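Local coordinates for protein endonuclease IV (Thermus thermophilus, PDB 3AAM) that cleaves the DNA backbone at apurinic or apyrimidinic sites during base excision repair, as a metal-dependent endonuclease that also has 3'-5' exonuclease activity, at residues V200-N206 with R243-T249; R3-H7 with N259-R264. One frame throughout, in Å; residues are numbered along the deposited sequence.

Interaction 1: V200-N206 with R243-T249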
loop_
_atom_site.group_PDB
_atom_site.type_symbol
_atom_site.label_atom_id
_atom_site.label_comp_id
_atom_site.label_asym_id
_atom_site.label_seq_id
_atom_site.Cartn_x
_atom_site.Cartn_y
_atom_site.Cartn_z
ATOM N N VAL A 200 1.129 4.016 -10.991
ATOM C CA VAL A 200 1.174 2.917 -10.022
ATOM C C VAL A 200 2.561 2.946 -9.382
ATOM O O VAL A 200 3.436 2.138 -9.711
ATOM C CB VAL A 200 0.972 1.548 -10.696
ATOM C CG1 VAL A 200 0.858 0.461 -9.634
ATOM C CG2 VAL A 200 -0.273 1.573 -11.565
ATOM N N PRO A 201 2.781 3.886 -8.454
ATOM C CA PRO A 201 4.076 4.021 -7.781
ATOM C C PRO A 201 4.440 2.967 -6.747
ATOM O O PRO A 201 5.620 2.747 -6.467
ATOM C CB PRO A 201 3.991 5.416 -7.171
ATOM C CG PRO A 201 2.544 5.528 -6.814
ATOM C CD PRO A 201 1.861 4.964 -8.044
ATOM N N VAL A 202 3.432 2.319 -6.180
ATOM C CA VAL A 202 3.661 1.317 -5.154
ATOM C C VAL A 202 2.911 0.030 -5.442
ATOM O O VAL A 202 1.765 0.049 -5.894
ATOM C CB VAL A 202 3.218 1.837 -3.763
ATOM C CG1 VAL A 202 3.479 0.779 -2.705
ATOM C CG2 VAL A 202 3.948 3.130 -3.429
ATOM N N VAL A 203 3.574 -1.087 -5.172
ATOM C CA VAL A 203 2.981 -2.396 -5.369
ATOM C C VAL A 203 2.997 -3.163 -4.051
ATOM O O VAL A 203 4.037 -3.241 -3.389
ATOM C CB VAL A 203 3.778 -3.238 -6.404
ATOM C CG1 VAL A 203 3.192 -4.650 -6.480
ATOM C CG2 VAL A 203 3.749 -2.569 -7.774
ATOM N N HIS A 204 1.844 -3.683 -3.643
ATOM C CA HIS A 204 1.791 -4.517 -2.443
ATOM C C HIS A 204 1.950 -5.910 -3.047
ATOM O O HIS A 204 0.987 -6.501 -3.548
ATOM C CB HIS A 204 0.443 -4.389 -1.720
ATOM C CG HIS A 204 0.310 -3.146 -0.895
ATOM N ND1 HIS A 204 1.394 -2.474 -0.368
ATOM C CD2 HIS A 204 -0.789 -2.478 -0.468
ATOM C CE1 HIS A 204 0.967 -1.446 0.346
ATOM N NE2 HIS A 204 -0.353 -1.427 0.302
ATOM N N LEU A 205 3.186 -6.403 -3.025
ATOM C CA LEU A 205 3.550 -7.685 -3.613
ATOM C C LEU A 205 3.247 -8.866 -2.701
ATOM O O LEU A 205 4.137 -9.620 -2.313
ATOM C CB LEU A 205 5.039 -7.669 -3.981
ATOM C CG LEU A 205 5.519 -8.688 -5.017
ATOM C CD1 LEU A 205 4.969 -8.326 -6.397
ATOM C CD2 LEU A 205 7.037 -8.700 -5.046
ATOM N N ASN A 206 1.973 -9.011 -2.370
ATOM C CA ASN A 206 1.505 -10.087 -1.508
ATOM C C ASN A 206 1.200 -11.363 -2.282
ATOM O O ASN A 206 0.629 -11.305 -3.369
ATOM C CB ASN A 206 0.221 -9.649 -0.795
ATOM C CG ASN A 206 0.443 -8.482 0.139
ATOM O OD1 ASN A 206 -0.309 -7.503 0.126
ATOM N ND2 ASN A 206 1.470 -8.579 0.960
ATOM N N ARG A 243 9.921 1.279 -9.202
ATOM C CA ARG A 243 8.810 1.397 -8.271
ATOM C C ARG A 243 9.148 0.858 -6.890
ATOM O O ARG A 243 10.236 0.321 -6.663
ATOM C CB ARG A 243 7.574 0.672 -8.814
ATOM C CG ARG A 243 7.176 1.056 -10.233
ATOM C CD ARG A 243 6.988 2.553 -10.416
ATOM N NE ARG A 243 6.587 2.849 -11.790
ATOM C CZ ARG A 243 6.773 4.017 -12.395
ATOM N NH1 ARG A 243 7.358 5.017 -11.751
ATOM N NH2 ARG A 243 6.383 4.179 -13.653
ATOM N N VAL A 244 8.196 1.008 -5.976
ATOM C CA VAL A 244 8.337 0.565 -4.596
ATOM C C VAL A 244 7.468 -0.663 -4.343
ATOM O O VAL A 244 6.275 -0.650 -4.628
ATOM C CB VAL A 244 7.910 1.689 -3.635
ATOM C CG1 VAL A 244 7.883 1.178 -2.199
ATOM C CG2 VAL A 244 8.868 2.862 -3.769
ATOM N N PHE A 245 8.073 -1.715 -3.801
ATOM C CA PHE A 245 7.362 -2.954 -3.515
ATOM C C PHE A 245 7.328 -3.209 -2.014
ATOM O O PHE A 245 8.370 -3.243 -1.359
ATOM C CB PHE A 245 8.045 -4.124 -4.224
ATOM C CG PHE A 245 7.929 -4.077 -5.724
ATOM C CD1 PHE A 245 6.952 -4.807 -6.382
ATOM C CD2 PHE A 245 8.790 -3.283 -6.473
ATOM C CE1 PHE A 245 6.827 -4.757 -7.769
ATOM C CE2 PHE A 245 8.676 -3.222 -7.862
ATOM C CZ PHE A 245 7.692 -3.961 -8.511
ATOM N N ILE A 246 6.124 -3.378 -1.475
ATOM C CA ILE A 246 5.938 -3.635 -0.049
ATOM C C ILE A 246 5.182 -4.940 0.178
ATOM O O ILE A 246 4.110 -5.156 -0.392
ATOM C CB ILE A 246 5.132 -2.484 0.627
ATOM C CG1 ILE A 246 5.909 -1.168 0.541
ATOM C CG2 ILE A 246 4.838 -2.827 2.080
ATOM C CD1 ILE A 246 7.245 -1.181 1.284
ATOM N N LEU A 247 5.745 -5.810 1.010
ATOM C CA LEU A 247 5.115 -7.081 1.350
ATOM C C LEU A 247 4.382 -6.834 2.665
ATOM O O LEU A 247 4.914 -6.163 3.553
ATOM C CB LEU A 247 6.173 -8.175 1.535
ATOM C CG LEU A 247 5.642 -9.558 1.918
ATOM C CD1 LEU A 247 4.738 -10.113 0.819
ATOM C CD2 LEU A 247 6.819 -10.493 2.156
ATOM N N GLU A 248 3.162 -7.353 2.777
ATOM C CA GLU A 248 2.348 -7.169 3.979
ATOM C C GLU A 248 1.968 -8.527 4.561
ATOM O O GLU A 248 0.865 -9.018 4.341
ATOM C CB GLU A 248 1.078 -6.388 3.635
ATOM C CG GLU A 248 1.313 -5.074 2.898
ATOM C CD GLU A 248 0.012 -4.387 2.533
ATOM O OE1 GLU A 248 -0.874 -5.061 1.960
ATOM O OE2 GLU A 248 -0.125 -3.180 2.809
ATOM N N THR A 249 2.891 -9.134 5.297
ATOM C CA THR A 249 2.652 -10.442 5.893
ATOM C C THR A 249 3.205 -10.469 7.315
ATOM O O THR A 249 3.868 -9.533 7.740
ATOM C CB THR A 249 3.321 -11.536 5.053
ATOM O OG1 THR A 249 4.724 -11.261 4.956
ATOM C CG2 THR A 249 2.715 -11.581 3.662
#
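The carboxylate of Glu248 lies over one face of the His204 imidazole, the two planes 28° apart, with Glu248 OE2 3.0 Å above the ring plane and shifted toward its rim. Ile246 CB sits at the edge of the same imidazole, near its plane. OE2 has a further hold, a hydrogen bond from Gln32. The Asn206 amide crosses the carboxylate at a slant, their planes 20° apart. On the opposite face of the sheet, the Phe245 ring is approached obliquely by Val203, whose CB is 3.5 Å from Phe245 CD1, and by Leu205 CD1; Phe235 meets this ring edge-to-face. With CG beside the backbone N (chi1 -68°), Phe245 lies alongside Val203. The backbones are neighbouring parallel strands of the TIM barrel, bonded from Val244 N to Pro201 O (3.1 Å), Val203 N to Val244 O (2.8 Å) and Ile246 N to Val203 O (2.8 Å). Beyond these, the Leu205 N to Ile246 O bond is weak, and Leu205 centres an inverse gamma turn; its carbonyl O is buried without a polar partner, Leu247 CD1 packing 3.2 Å from it. Just beyond the C-terminal ends of these strands lies the metal site: the Glu248 side chain is about 5 Å from the manganese ion at its nearest atoms, while Glu248 O accepts a hydrogen bond from ND1 of the metal ligand His219.

Interaction 2: R3-H7 with N259-R264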
loop_
_atom_site.group_PDB
_atom_site.type_symbol
_atom_site.label_atom_id
_atom_site.label_comp_id
_atom_site.label_asym_id
_atom_site.label_seq_id
_atom_site.Cartn_x
_atom_site.Cartn_y
_atom_site.Cartn_z
ATOM N N ARG A 3 12.853 -1.121 -5.432
ATOM C CA ARG A 3 13.003 -1.054 -3.983
ATOM C C ARG A 3 12.020 -2.012 -3.320
ATOM O O ARG A 3 10.943 -2.287 -3.861
ATOM C CB ARG A 3 12.783 0.383 -3.504
ATOM C CG ARG A 3 13.920 1.321 -3.910
ATOM C CD ARG A 3 13.626 2.774 -3.581
ATOM N NE ARG A 3 14.786 3.627 -3.832
ATOM C CZ ARG A 3 15.828 3.740 -3.012
ATOM N NH1 ARG A 3 15.863 3.060 -1.871
ATOM N NH2 ARG A 3 16.846 4.528 -3.341
ATOM N N TYR A 4 12.392 -2.525 -2.148
ATOM C CA TYR A 4 11.550 -3.484 -1.449
ATOM C C TYR A 4 11.555 -3.279 0.060
ATOM O O TYR A 4 12.534 -2.808 0.641
ATOM C CB TYR A 4 12.026 -4.904 -1.775
ATOM C CG TYR A 4 13.435 -5.172 -1.301
ATOM C CD1 TYR A 4 13.676 -5.719 -0.039
ATOM C CD2 TYR A 4 14.532 -4.807 -2.081
ATOM C CE1 TYR A 4 14.975 -5.889 0.436
ATOM C CE2 TYR A 4 15.836 -4.974 -1.616
ATOM C CZ TYR A 4 16.048 -5.515 -0.356
ATOM O OH TYR A 4 17.336 -5.664 0.113
ATOM N N GLY A 5 10.455 -3.657 0.696
ATOM C CA GLY A 5 10.368 -3.506 2.134
ATOM C C GLY A 5 9.164 -4.193 2.735
ATOM O O GLY A 5 8.394 -4.866 2.042
ATOM N N PHE A 6 9.011 -4.008 4.042
ATOM C CA PHE A 6 7.914 -4.597 4.804
ATOM C C PHE A 6 7.131 -3.493 5.486
ATOM O O PHE A 6 7.478 -2.312 5.408
ATOM C CB PHE A 6 8.432 -5.488 5.939
ATOM C CG PHE A 6 9.341 -6.595 5.509
ATOM C CD1 PHE A 6 9.020 -7.409 4.430
ATOM C CD2 PHE A 6 10.497 -6.869 6.240
ATOM C CE1 PHE A 6 9.831 -8.487 4.087
ATOM C CE2 PHE A 6 11.314 -7.942 5.907
ATOM C CZ PHE A 6 10.984 -8.753 4.833
ATOM N N HIS A 7 6.074 -3.904 6.175
ATOM C CA HIS A 7 5.288 -2.982 6.964
ATOM C C HIS A 7 5.921 -3.098 8.344
ATOM O O HIS A 7 5.976 -4.191 8.923
ATOM C CB HIS A 7 3.821 -3.401 7.021
ATOM C CG HIS A 7 2.951 -2.383 7.681
ATOM N ND1 HIS A 7 3.021 -2.110 9.031
ATOM C CD2 HIS A 7 2.038 -1.525 7.169
ATOM C CE1 HIS A 7 2.187 -1.128 9.320
ATOM N NE2 HIS A 7 1.578 -0.754 8.209
ATOM N N ASN A 259 11.569 -13.892 3.659
ATOM C CA ASN A 259 11.179 -12.914 2.659
ATOM C C ASN A 259 12.338 -12.104 2.100
ATOM O O ASN A 259 12.379 -11.837 0.903
ATOM C CB ASN A 259 10.103 -12.001 3.243
ATOM C CG ASN A 259 8.796 -12.736 3.477
ATOM O OD1 ASN A 259 8.171 -12.608 4.532
ATOM N ND2 ASN A 259 8.373 -13.512 2.484
ATOM N N LEU A 260 13.279 -11.701 2.948
ATOM C CA LEU A 260 14.418 -10.931 2.464
ATOM C C LEU A 260 15.300 -11.774 1.546
ATOM O O LEU A 260 15.826 -11.279 0.549
ATOM C CB LEU A 260 15.238 -10.384 3.638
ATOM C CG LEU A 260 14.545 -9.267 4.425
ATOM C CD1 LEU A 260 15.374 -8.895 5.640
ATOM C CD2 LEU A 260 14.340 -8.058 3.520
ATOM N N ARG A 261 15.459 -13.051 1.874
ATOM C CA ARG A 261 16.270 -13.926 1.039
ATOM C C ARG A 261 15.630 -14.083 -0.340
ATOM O O ARG A 261 16.330 -14.129 -1.349
ATOM C CB ARG A 261 16.468 -15.280 1.733
ATOM C CG ARG A 261 17.583 -15.240 2.790
ATOM C CD ARG A 261 17.445 -16.356 3.811
ATOM N NE ARG A 261 17.399 -17.672 3.182
ATOM C CZ ARG A 261 18.465 -18.380 2.823
ATOM N NH1 ARG A 261 19.688 -17.910 3.029
ATOM N NH2 ARG A 261 18.305 -19.565 2.251
ATOM N N VAL A 262 14.303 -14.138 -0.394
ATOM C CA VAL A 262 13.630 -14.261 -1.684
ATOM C C VAL A 262 13.719 -12.940 -2.470
ATOM O O VAL A 262 14.042 -12.942 -3.655
ATOM C CB VAL A 262 12.160 -14.690 -1.500
ATOM C CG1 VAL A 262 11.466 -14.768 -2.859
ATOM C CG2 VAL A 262 12.110 -16.055 -0.813
ATOM N N PHE A 263 13.449 -11.814 -1.811
ATOM C CA PHE A 263 13.526 -10.508 -2.469
ATOM C C PHE A 263 14.909 -10.306 -3.066
ATOM O O PHE A 263 15.053 -9.903 -4.213
ATOM C CB PHE A 263 13.290 -9.363 -1.472
ATOM C CG PHE A 263 11.872 -8.866 -1.416
ATOM C CD1 PHE A 263 11.203 -8.479 -2.572
ATOM C CD2 PHE A 263 11.228 -8.728 -0.189
ATOM C CE1 PHE A 263 9.906 -7.955 -2.500
ATOM C CE2 PHE A 263 9.933 -8.206 -0.104
ATOM C CZ PHE A 263 9.274 -7.819 -1.259
ATOM N N ARG A 264 15.930 -10.590 -2.269
ATOM C CA ARG A 264 17.299 -10.402 -2.707
ATOM C C ARG A 264 17.737 -11.360 -3.801
ATOM O O ARG A 264 18.520 -10.985 -4.673
ATOM C CB ARG A 264 18.225 -10.453 -1.489
ATOM C CG ARG A 264 18.088 -9.177 -0.675
ATOM C CD ARG A 264 18.492 -9.306 0.779
ATOM N NE ARG A 264 18.254 -8.032 1.452
ATOM C CZ ARG A 264 18.379 -7.825 2.757
ATOM N NH1 ARG A 264 18.743 -8.816 3.563
ATOM N NH2 ARG A 264 18.147 -6.615 3.252
#
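The Tyr4 and Phe263 side chains run in opposing directions, their rings 29° from parallel and offset so far that little of one lies over the other, centroids 5.2 Å apart. This joins strand 3-6 of the TIM barrel to the last helix, 253-267, which runs almost antiparallel to it on the outside of the barrel. The closer fit is a CH-pi contact: Tyr4 CB stands 3.7 Å above the Phe263 ring, over its centre. Phe263 CB in turn lies over a face of the Tyr4 ring, while Leu260 CD2 comes to the tyrosine's edge, 3.8 Å from CE1. Farther along the strand, Phe6 is met obliquely by Leu260 CG, 3.6 Å from Phe6 CZ, and by Asn259 CB, 3.6 Å from Phe6 CE1. Tyr4 has CG set between its backbone N and carbonyl carbon (chi1 63°), which sends the phenol across to Arg264, whose guanidinium stands 82° to the ring. Replacing Tyr4 with alanine would probably open a gap beside Leu260 and leave Arg264 NE without this partner. NE gives Tyr4 OH a nearly straight bond (2.9 Å) in the guanidinium plane, and Arg264 NH2, only weakly bonded to that oxygen, also donates to Leu26 O.

Interactions 1 and 2 have centres 10 Å apart and share the barrel sheet, in which strand 244-247 lies between strands 202-208 and 3-6. Along the chain the order is 3-7, 200-206, 243-249 and 259-264, and the first strand pairs with the last, as expected where a TIM barrel closes. Backbone bonds from Phe245 N to Arg3 O and from Gly5 N to Phe245 O fasten strand 3-6 to strand 244-247, and helix 253-267 is the next element. Leu247 CD2 packs against Asn259 CG, 3.3 Å away, linking the two contacts. Interaction 2 belongs to the barrel's outer strand-helix layer, whereas interaction 1 runs along the barrel wall to the strand ends beside the metal site.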